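Long-range contact in iminosuccinate reductase (Paracoccus denitrificans, PDB 6RQA), which catalyses the NADH-dependent reduction of iminosuccinate to L-aspartate, the step that regenerates the amino donor of the beta-hydroxyaspartate cycle: residues Glu37-Ser49 with Leu130-Tyr142. Numbering follows the deposited sequence.
With NAD (nicotinamide-adenine-dinucleotide), chain C.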
ATOM      1  N   GLU A  37      16.526 -14.433 -19.071  1.00 52.02           N
ATOM      2  CA  GLU A  37      17.427 -13.366 -19.499  1.00 54.28           C
ATOM      3  C   GLU A  37      16.757 -12.001 -19.389  1.00 51.66           C
ATOM      4  O   GLU A  37      17.390 -11.026 -18.966  1.00 39.82           O
ATOM      5  CB  GLU A  37      17.901 -13.613 -20.931  1.00 63.75           C
ATOM      6  CG  GLU A  37      18.606 -14.943 -21.153  1.00 79.69           C
ATOM      7  CD  GLU A  37      17.658 -16.052 -21.576  1.00 79.01           C
ATOM      8  OE1 GLU A  37      16.450 -15.954 -21.278  1.00 81.91           O
ATOM      9  OE2 GLU A  37      18.122 -17.019 -22.217  1.00 82.94           O
ATOM     10  N   ALA A  38      15.479 -11.911 -19.768  1.00 36.44           N
ATOM     11  CA  ALA A  38      14.767 -10.640 -19.674  1.00 29.01           C
ATOM     12  C   ALA A  38      14.587 -10.212 -18.222  1.00 38.64           C
ATOM     13  O   ALA A  38      14.730  -9.028 -17.897  1.00 46.72           O
ATOM     14  CB  ALA A  38      13.413 -10.740 -20.376  1.00 28.41           C
ATOM     15  N   ALA A  39      14.269 -11.158 -17.337  1.00 38.45           N
ATOM     16  CA  ALA A  39      14.192 -10.838 -15.917  1.00 44.76           C
ATOM     17  C   ALA A  39      15.553 -10.451 -15.360  1.00 47.75           C
ATOM     18  O   ALA A  39      15.638  -9.601 -14.467  1.00 47.90           O
ATOM     19  CB  ALA A  39      13.619 -12.021 -15.137  1.00 28.90           C
ATOM     20  N   PHE A  40      16.625 -11.055 -15.877  1.00 38.31           N
ATOM     21  CA  PHE A  40      17.963 -10.729 -15.399  1.00 37.83           C
ATOM     22  C   PHE A  40      18.337  -9.294 -15.754  1.00 39.52           C
ATOM     23  O   PHE A  40      18.865  -8.555 -14.916  1.00 35.00           O
ATOM     24  CB  PHE A  40      18.983 -11.712 -15.977  1.00 32.89           C
ATOM     25  CG  PHE A  40      20.383 -11.501 -15.470  1.00 30.59           C
ATOM     26  CD1 PHE A  40      20.822 -12.148 -14.328  1.00 27.57           C
ATOM     27  CD2 PHE A  40      21.258 -10.659 -16.137  1.00 27.78           C
ATOM     28  CE1 PHE A  40      22.107 -11.957 -13.859  1.00 42.97           C
ATOM     29  CE2 PHE A  40      22.543 -10.463 -15.671  1.00 29.97           C
ATOM     30  CZ  PHE A  40      22.968 -11.113 -14.531  1.00 44.97           C
ATOM     31  N   GLU A  41      18.067  -8.883 -16.996  1.00 34.39           N
ATOM     32  CA  GLU A  41      18.430  -7.536 -17.426  1.00 31.90           C
ATOM     33  C   GLU A  41      17.653  -6.477 -16.654  1.00 40.02           C
ATOM     34  O   GLU A  41      18.187  -5.401 -16.357  1.00 46.16           O
ATOM     35  CB  GLU A  41      18.195  -7.380 -18.928  1.00 34.60           C
ATOM     36  CG  GLU A  41      19.037  -8.300 -19.794  1.00 55.67           C
ATOM     37  CD  GLU A  41      18.794  -8.086 -21.275  1.00 83.28           C
ATOM     38  OE1 GLU A  41      19.595  -8.592 -22.090  1.00 92.88           O
ATOM     39  OE2 GLU A  41      17.805  -7.407 -21.624  1.00 93.89           O
ATOM     40  N   ALA A  42      16.392  -6.760 -16.322  1.00 37.86           N
ATOM     41  CA  ALA A  42      15.593  -5.792 -15.578  1.00 34.01           C
ATOM     42  C   ALA A  42      16.105  -5.638 -14.152  1.00 42.03           C
ATOM     43  O   ALA A  42      16.269  -4.516 -13.657  1.00 41.86           O
ATOM     44  CB  ALA A  42      14.123  -6.210 -15.580  1.00 25.07           C
ATOM     45  N   ILE A  43      16.376  -6.758 -13.479  1.00 37.12           N
ATOM     46  CA  ILE A  43      16.780  -6.707 -12.078  1.00 36.25           C
ATOM     47  C   ILE A  43      18.203  -6.176 -11.945  1.00 34.65           C
ATOM     48  O   ILE A  43      18.517  -5.440 -11.001  1.00 36.33           O
ATOM     49  CB  ILE A  43      16.622  -8.096 -11.433  1.00 41.88           C
ATOM     50  CG1 ILE A  43      15.158  -8.540 -11.496  1.00 40.81           C
ATOM     51  CG2 ILE A  43      17.116  -8.086 -10.000  1.00 31.73           C
ATOM     52  CD1 ILE A  43      14.180  -7.494 -11.013  1.00 33.09           C
ATOM     53  N   GLU A  44      19.083  -6.534 -12.882  1.00 41.57           N
ATOM     54  CA  GLU A  44      20.441  -6.002 -12.857  1.00 39.03           C
ATOM     55  C   GLU A  44      20.437  -4.482 -12.961  1.00 38.26           C
ATOM     56  O   GLU A  44      21.151  -3.797 -12.220  1.00 34.38           O
ATOM     57  CB  GLU A  44      21.268  -6.616 -13.986  1.00 35.43           C
ATOM     58  CG  GLU A  44      22.587  -5.913 -14.248  1.00 32.43           C
ATOM     59  CD  GLU A  44      23.392  -6.583 -15.343  1.00 47.66           C
ATOM     60  OE1 GLU A  44      24.390  -7.261 -15.021  1.00 49.21           O
ATOM     61  OE2 GLU A  44      23.021  -6.437 -16.527  1.00 44.59           O
ATOM     62  N   ALA A  45      19.622  -3.935 -13.867  1.00 35.36           N
ATOM     63  CA  ALA A  45      19.531  -2.487 -14.003  1.00 27.62           C
ATOM     64  C   ALA A  45      18.937  -1.839 -12.759  1.00 37.39           C
ATOM     65  O   ALA A  45      19.320  -0.719 -12.406  1.00 44.71           O
ATOM     66  CB  ALA A  45      18.702  -2.126 -15.235  1.00 27.49           C
ATOM     67  N   VAL A  46      18.013  -2.523 -12.082  1.00 35.53           N
ATOM     68  CA  VAL A  46      17.375  -1.937 -10.906  1.00 44.25           C
ATOM     69  C   VAL A  46      18.353  -1.874  -9.738  1.00 39.86           C
ATOM     70  O   VAL A  46      18.326  -0.927  -8.941  1.00 50.16           O
ATOM     71  CB  VAL A  46      16.092  -2.710 -10.550  1.00 52.69           C
ATOM     72  CG1 VAL A  46      16.093  -3.147  -9.089  1.00 48.20           C
ATOM     73  CG2 VAL A  46      14.875  -1.849 -10.836  1.00 57.61           C
ATOM     74  N   PHE A  47      19.235  -2.869  -9.618  1.00 49.03           N
ATOM     75  CA  PHE A  47      20.268  -2.815  -8.588  1.00 51.85           C
ATOM     76  C   PHE A  47      21.202  -1.633  -8.811  1.00 52.12           C
ATOM     77  O   PHE A  47      21.617  -0.970  -7.853  1.00 50.93           O
ATOM     78  CB  PHE A  47      21.057  -4.124  -8.560  1.00 49.19           C
ATOM     79  CG  PHE A  47      20.454  -5.178  -7.676  1.00 52.54           C
ATOM     80  CD1 PHE A  47      20.608  -5.112  -6.302  1.00 55.91           C
ATOM     81  CD2 PHE A  47      19.744  -6.240  -8.214  1.00 49.35           C
ATOM     82  CE1 PHE A  47      20.061  -6.076  -5.480  1.00 60.77           C
ATOM     83  CE2 PHE A  47      19.194  -7.211  -7.394  1.00 41.97           C
ATOM     84  CZ  PHE A  47      19.352  -7.128  -6.028  1.00 50.52           C
ATOM     85  N   ALA A  48      21.538  -1.349 -10.070  1.00 38.31           N
ATOM     86  CA  ALA A  48      22.401  -0.211 -10.365  1.00 46.40           C
ATOM     87  C   ALA A  48      21.694   1.110 -10.081  1.00 47.39           C
ATOM     88  O   ALA A  48      22.309   2.050  -9.562  1.00 40.63           O
ATOM     89  CB  ALA A  48      22.870  -0.271 -11.818  1.00 39.82           C
ATOM     90  N   SER A  49      20.403   1.200 -10.408  1.00 46.23           N
ATOM     91  CA  SER A  49      19.660   2.431 -10.157  1.00 45.27           C
ATOM     92  C   SER A  49      19.548   2.717  -8.666  1.00 49.86           C
ATOM     93  O   SER A  49      19.602   3.878  -8.245  1.00 44.99           O
ATOM     94  CB  SER A  49      18.274   2.349 -10.795  1.00 45.76           C
ATOM     95  OG  SER A  49      18.366   2.176 -12.197  1.00 44.24           O
ATOM     96  N   LEU A 130      10.377 -15.146 -10.582  1.00 31.59           N
ATOM     97  CA  LEU A 130      11.347 -14.808 -11.618  1.00 34.12           C
ATOM     98  C   LEU A 130      12.325 -13.739 -11.142  1.00 38.10           C
ATOM     99  O   LEU A 130      13.542 -13.894 -11.292  1.00 45.97           O
ATOM    100  CB  LEU A 130      10.625 -14.354 -12.885  1.00 35.97           C
ATOM    101  CG  LEU A 130       9.941 -15.464 -13.683  1.00 42.19           C
ATOM    102  CD1 LEU A 130       9.227 -14.885 -14.889  1.00 28.49           C
ATOM    103  CD2 LEU A 130      10.952 -16.521 -14.108  1.00 45.30           C
ATOM    104  N   ARG A 131      11.816 -12.643 -10.568  1.00 24.07           N
ATOM    105  CA  ARG A 131      12.721 -11.584 -10.126  1.00 41.22           C
ATOM    106  C   ARG A 131      13.549 -12.022  -8.924  1.00 39.62           C
ATOM    107  O   ARG A 131      14.676 -11.544  -8.747  1.00 32.93           O
ATOM    108  CB  ARG A 131      11.946 -10.295  -9.820  1.00 39.59           C
ATOM    109  CG  ARG A 131      10.836 -10.395  -8.773  1.00 37.43           C
ATOM    110  CD  ARG A 131      11.349 -10.209  -7.352  1.00 23.77           C
ATOM    111  NE  ARG A 131      10.295  -9.782  -6.439  1.00 33.53           N
ATOM    112  CZ  ARG A 131      10.398  -9.806  -5.115  1.00 39.81           C
ATOM    113  NH1 ARG A 131       9.389  -9.389  -4.362  1.00 52.47           N
ATOM    114  NH2 ARG A 131      11.506 -10.257  -4.542  1.00 43.34           N
ATOM    115  N   THR A 132      13.014 -12.922  -8.094  1.00 34.39           N
ATOM    116  CA  THR A 132      13.803 -13.469  -6.995  1.00 32.38           C
ATOM    117  C   THR A 132      14.959 -14.307  -7.523  1.00 32.29           C
ATOM    118  O   THR A 132      16.088 -14.202  -7.029  1.00 37.52           O
ATOM    119  CB  THR A 132      12.916 -14.305  -6.072  1.00 25.67           C
ATOM    120  OG1 THR A 132      11.783 -13.531  -5.661  1.00 34.77           O
ATOM    121  CG2 THR A 132      13.691 -14.745  -4.840  1.00 25.38           C
ATOM    122  N   ALA A 133      14.695 -15.138  -8.532  1.00 30.63           N
ATOM    123  CA  ALA A 133      15.768 -15.898  -9.162  1.00 38.00           C
ATOM    124  C   ALA A 133      16.729 -14.977  -9.904  1.00 31.93           C
ATOM    125  O   ALA A 133      17.938 -15.233  -9.941  1.00 29.97           O
ATOM    126  CB  ALA A 133      15.180 -16.943 -10.108  1.00 25.65           C
ATOM    127  N   ALA A 134      16.211 -13.900 -10.497  1.00 25.48           N
ATOM    128  CA  ALA A 134      17.082 -12.952 -11.181  1.00 25.68           C
ATOM    129  C   ALA A 134      17.996 -12.238 -10.196  1.00 26.85           C
ATOM    130  O   ALA A 134      19.182 -12.031 -10.481  1.00 26.50           O
ATOM    131  CB  ALA A 134      16.246 -11.947 -11.971  1.00 28.23           C
ATOM    132  N   ALA A 135      17.467 -11.863  -9.028  1.00 29.34           N
ATOM    133  CA  ALA A 135      18.289 -11.198  -8.021  1.00 34.64           C
ATOM    134  C   ALA A 135      19.447 -12.085  -7.581  1.00 32.77           C
ATOM    135  O   ALA A 135      20.584 -11.615  -7.450  1.00 40.98           O
ATOM    136  CB  ALA A 135      17.431 -10.797  -6.820  1.00 26.64           C
ATOM    137  N   SER A 136      19.180 -13.372  -7.354  1.00 39.16           N
ATOM    138  CA  SER A 136      20.251 -14.291  -6.984  1.00 32.73           C
ATOM    139  C   SER A 136      21.258 -14.452  -8.117  1.00 29.69           C
ATOM    140  O   SER A 136      22.462 -14.582  -7.871  1.00 28.56           O
ATOM    141  CB  SER A 136      19.665 -15.647  -6.590  1.00 39.73           C
ATOM    142  OG  SER A 136      20.689 -16.558  -6.234  1.00 52.35           O
ATOM    143  N   ALA A 137      20.785 -14.443  -9.366  1.00 27.75           N
ATOM    144  CA  ALA A 137      21.692 -14.588 -10.499  1.00 32.02           C
ATOM    145  C   ALA A 137      22.586 -13.365 -10.667  1.00 34.04           C
ATOM    146  O   ALA A 137      23.737 -13.498 -11.100  1.00 35.98           O
ATOM    147  CB  ALA A 137      20.896 -14.849 -11.778  1.00 31.78           C
ATOM    148  N   VAL A 138      22.080 -12.175 -10.335  1.00 30.04           N
ATOM    149  CA  VAL A 138      22.904 -10.972 -10.412  1.00 36.20           C
ATOM    150  C   VAL A 138      24.054 -11.054  -9.417  1.00 37.22           C
ATOM    151  O   VAL A 138      25.203 -10.731  -9.745  1.00 34.59           O
ATOM    152  CB  VAL A 138      22.042  -9.714 -10.185  1.00 31.91           C
ATOM    153  CG1 VAL A 138      22.921  -8.480 -10.057  1.00 34.56           C
ATOM    154  CG2 VAL A 138      21.048  -9.541 -11.323  1.00 27.38           C
ATOM    155  N   SER A 139      23.767 -11.494  -8.188  1.00 34.68           N
ATOM    156  CA  SER A 139      24.827 -11.660  -7.199  1.00 34.69           C
ATOM    157  C   SER A 139      25.845 -12.699  -7.642  1.00 44.45           C
ATOM    158  O   SER A 139      27.036 -12.567  -7.342  1.00 46.21           O
ATOM    159  CB  SER A 139      24.232 -12.048  -5.846  1.00 41.12           C
ATOM    160  OG  SER A 139      23.737 -13.374  -5.872  1.00 45.33           O
ATOM    161  N   ILE A 140      25.400 -13.737  -8.354  1.00 41.80           N
ATOM    162  CA  ILE A 140      26.330 -14.739  -8.867  1.00 35.19           C
ATOM    163  C   ILE A 140      27.263 -14.115  -9.898  1.00 40.77           C
ATOM    164  O   ILE A 140      28.485 -14.287  -9.839  1.00 42.46           O
ATOM    165  CB  ILE A 140      25.562 -15.938  -9.452  1.00 42.86           C
ATOM    166  CG1 ILE A 140      24.837 -16.702  -8.343  1.00 42.50           C
ATOM    167  CG2 ILE A 140      26.502 -16.862 -10.210  1.00 39.95           C
ATOM    168  CD1 ILE A 140      24.029 -17.875  -8.845  1.00 47.88           C
ATOM    169  N   LYS A 141      26.699 -13.368 -10.849  1.00 36.89           N
ATOM    170  CA  LYS A 141      27.513 -12.773 -11.905  1.00 44.56           C
ATOM    171  C   LYS A 141      28.590 -11.848 -11.347  1.00 46.58           C
ATOM    172  O   LYS A 141      29.683 -11.759 -11.917  1.00 44.16           O
ATOM    173  CB  LYS A 141      26.621 -12.014 -12.887  1.00 43.48           C
ATOM    174  CG  LYS A 141      27.372 -11.356 -14.034  1.00 44.17           C
ATOM    175  CD  LYS A 141      26.449 -10.487 -14.870  1.00 55.53           C
ATOM    176  CE  LYS A 141      27.217  -9.734 -15.944  1.00 50.15           C
ATOM    177  NZ  LYS A 141      26.323  -8.850 -16.744  1.00 47.71           N
ATOM    178  N   TYR A 142      28.313 -11.170 -10.233  1.00 47.81           N
ATOM    179  CA  TYR A 142      29.223 -10.161  -9.708  1.00 48.33           C
ATOM    180  C   TYR A 142      29.997 -10.594  -8.469  1.00 51.25           C
ATOM    181  O   TYR A 142      30.917  -9.877  -8.061  1.00 65.57           O
ATOM    182  CB  TYR A 142      28.455  -8.867  -9.392  1.00 44.83           C
ATOM    183  CG  TYR A 142      28.001  -8.107 -10.621  1.00 37.62           C
ATOM    184  CD1 TYR A 142      28.860  -7.234 -11.277  1.00 37.86           C
ATOM    185  CD2 TYR A 142      26.715  -8.259 -11.121  1.00 40.36           C
ATOM    186  CE1 TYR A 142      28.453  -6.537 -12.401  1.00 32.50           C
ATOM    187  CE2 TYR A 142      26.297  -7.567 -12.246  1.00 30.76           C
ATOM    188  CZ  TYR A 142      27.170  -6.707 -12.880  1.00 42.85           C
ATOM    189  OH  TYR A 142      26.760  -6.016 -13.998  1.00 43.37           O
TER
HETATM  190  PA  NAD C 401       8.120 -23.653  -0.317  0.82 75.29           P
HETATM  191  O1A NAD C 401       7.388 -23.840   0.983  0.82 74.69           O
HETATM  192  O2A NAD C 401       7.793 -24.103  -1.704  0.82 69.43           O
HETATM  193  O5B NAD C 401       9.491 -24.656   0.040  0.82 69.20           O
HETATM  194  C5B NAD C 401       9.847 -24.403   1.343  0.82 56.92           C
HETATM  195  C4B NAD C 401      11.087 -25.194   1.666  0.82 57.34           C
HETATM  196  O4B NAD C 401      11.543 -24.797   2.945  0.82 53.49           O
HETATM  197  C3B NAD C 401      10.625 -26.645   1.772  0.82 73.51           C
HETATM  198  O3B NAD C 401      10.788 -27.165   0.492  0.82 82.06           O
HETATM  199  C2B NAD C 401      11.627 -27.220   2.779  0.82 66.49           C
HETATM  200  O2B NAD C 401      12.795 -27.653   2.167  0.82 66.72           O
HETATM  201  C1B NAD C 401      11.993 -25.952   3.650  0.82 58.13           C
HETATM  202  N9A NAD C 401      11.272 -25.954   4.927  0.82 62.12           N
HETATM  203  C8A NAD C 401       9.889 -25.948   5.190  0.82 69.34           C
HETATM  204  N7A NAD C 401       9.610 -25.950   6.494  0.82 73.60           N
HETATM  205  C5A NAD C 401      10.869 -25.954   7.122  0.82 74.78           C
HETATM  206  C6A NAD C 401      11.263 -25.959   8.486  0.82 78.93           C
HETATM  207  N6A NAD C 401      10.311 -25.956   9.461  0.82 74.07           N
HETATM  208  N1A NAD C 401      12.593 -25.964   8.825  0.82 82.43           N
HETATM  209  C2A NAD C 401      13.488 -25.967   7.787  0.82 76.16           C
HETATM  210  N3A NAD C 401      13.267 -25.961   6.454  0.82 70.01           N
HETATM  211  C4A NAD C 401      11.921 -25.957   6.157  0.82 70.42           C
HETATM  212  O3  NAD C 401       8.545 -22.114  -0.106  0.82 90.46           O
HETATM  213  PN  NAD C 401       8.969 -21.344  -1.427  0.82 83.58           P
HETATM  214  O1N NAD C 401       9.915 -21.981  -2.414  0.82 73.00           O
HETATM  215  O2N NAD C 401       7.744 -20.533  -1.657  0.82 84.72           O
HETATM  216  O5D NAD C 401      10.006 -19.998  -0.889  0.82 83.90           O
HETATM  217  C5D NAD C 401      10.712 -20.458   0.181  0.82 73.88           C
HETATM  218  C4D NAD C 401      11.291 -19.271   0.910  0.82 65.32           C
HETATM  219  O4D NAD C 401      11.628 -18.260  -0.065  0.82 67.08           O
HETATM  220  C3D NAD C 401      10.155 -18.684   1.799  0.82 61.50           C
HETATM  221  O3D NAD C 401      10.706 -18.526   3.057  0.82 56.40           O
HETATM  222  C2D NAD C 401       9.859 -17.328   1.132  0.82 63.63           C
HETATM  223  O2D NAD C 401       9.636 -16.291   2.027  0.82 68.66           O
HETATM  224  C1D NAD C 401      11.246 -17.049   0.506  0.82 58.36           C
HETATM  225  N1N NAD C 401      11.096 -16.047  -0.623  0.82 48.34           N
HETATM  226  C2N NAD C 401      12.065 -15.088  -0.701  0.82 47.39           C
HETATM  227  C3N NAD C 401      11.998 -14.129  -1.710  0.82 49.80           C
HETATM  228  C7N NAD C 401      13.098 -13.121  -1.723  0.82 43.11           C
HETATM  229  O7N NAD C 401      13.145 -12.222  -2.556  0.82 31.67           O
HETATM  230  N7N NAD C 401      14.061 -13.251  -0.753  0.82 41.81           N
HETATM  231  C4N NAD C 401      10.944 -14.160  -2.623  0.82 47.08           C
HETATM  232  C5N NAD C 401       9.970 -15.147  -2.519  0.82 47.95           C
HETATM  233  C6N NAD C 401      10.049 -16.105  -1.501  0.82 50.76           C
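F40 and V138 interlock where the helical segments 37-49 and 130-142 cross at -67°, their axes 8.5 Å apart at closest approach. Methyl CG2 of V138 lies off-centre over the F40 ring, a CH-pi contact 4.1 Å from the centroid, while the ring edge reaches the opposing backbone, with CE1 of F40 3.5 Å from C of A137. At the far end of the ring, CD of K141 meets the edge at CZ, the two side chains running at about a right angle to each other. This pose follows from chi1 of -177°, which sets the ring anti to the backbone N of F40. The fit is knobs-into-holes from both sides: F40 enters among A134, A137, V138 and K141, I43 among R131, A134, A135 and V138, and V138 among F40, I43, E44 and F47. A134 faces the other helix with only a methyl group, which CG1 of I43 touches, and here the backbones come nearest, CA of A134 4.8 Å from CA of F40.

Helix 36-51, from the part of the chain that forms the mixed sheet, is thereby joined to helix 125-143, which connects that sheet to the parallel-stranded nucleotide-binding domain of this ornithine cyclodeaminase/mu-crystallin family member. Beyond the apolar centre, OE1 of E44 accepts two bonds: NZ of K141 at 3.0 Å, a salt bridge on the syn lone pair, and OH of Y142 at 2.9 Å, which arrives from above the carboxylate plane.

Toward the cofactor, CD1 of I43 packs against CB of R131, whose chain bends at chi2 (86°) and leads its guanidinium away to NAD, NH2 lying 3.2 Å from the carboxamide O7N. D319 forms a salt bridge with NE of R131, and M240, another NAD-binding residue, lies close to A135.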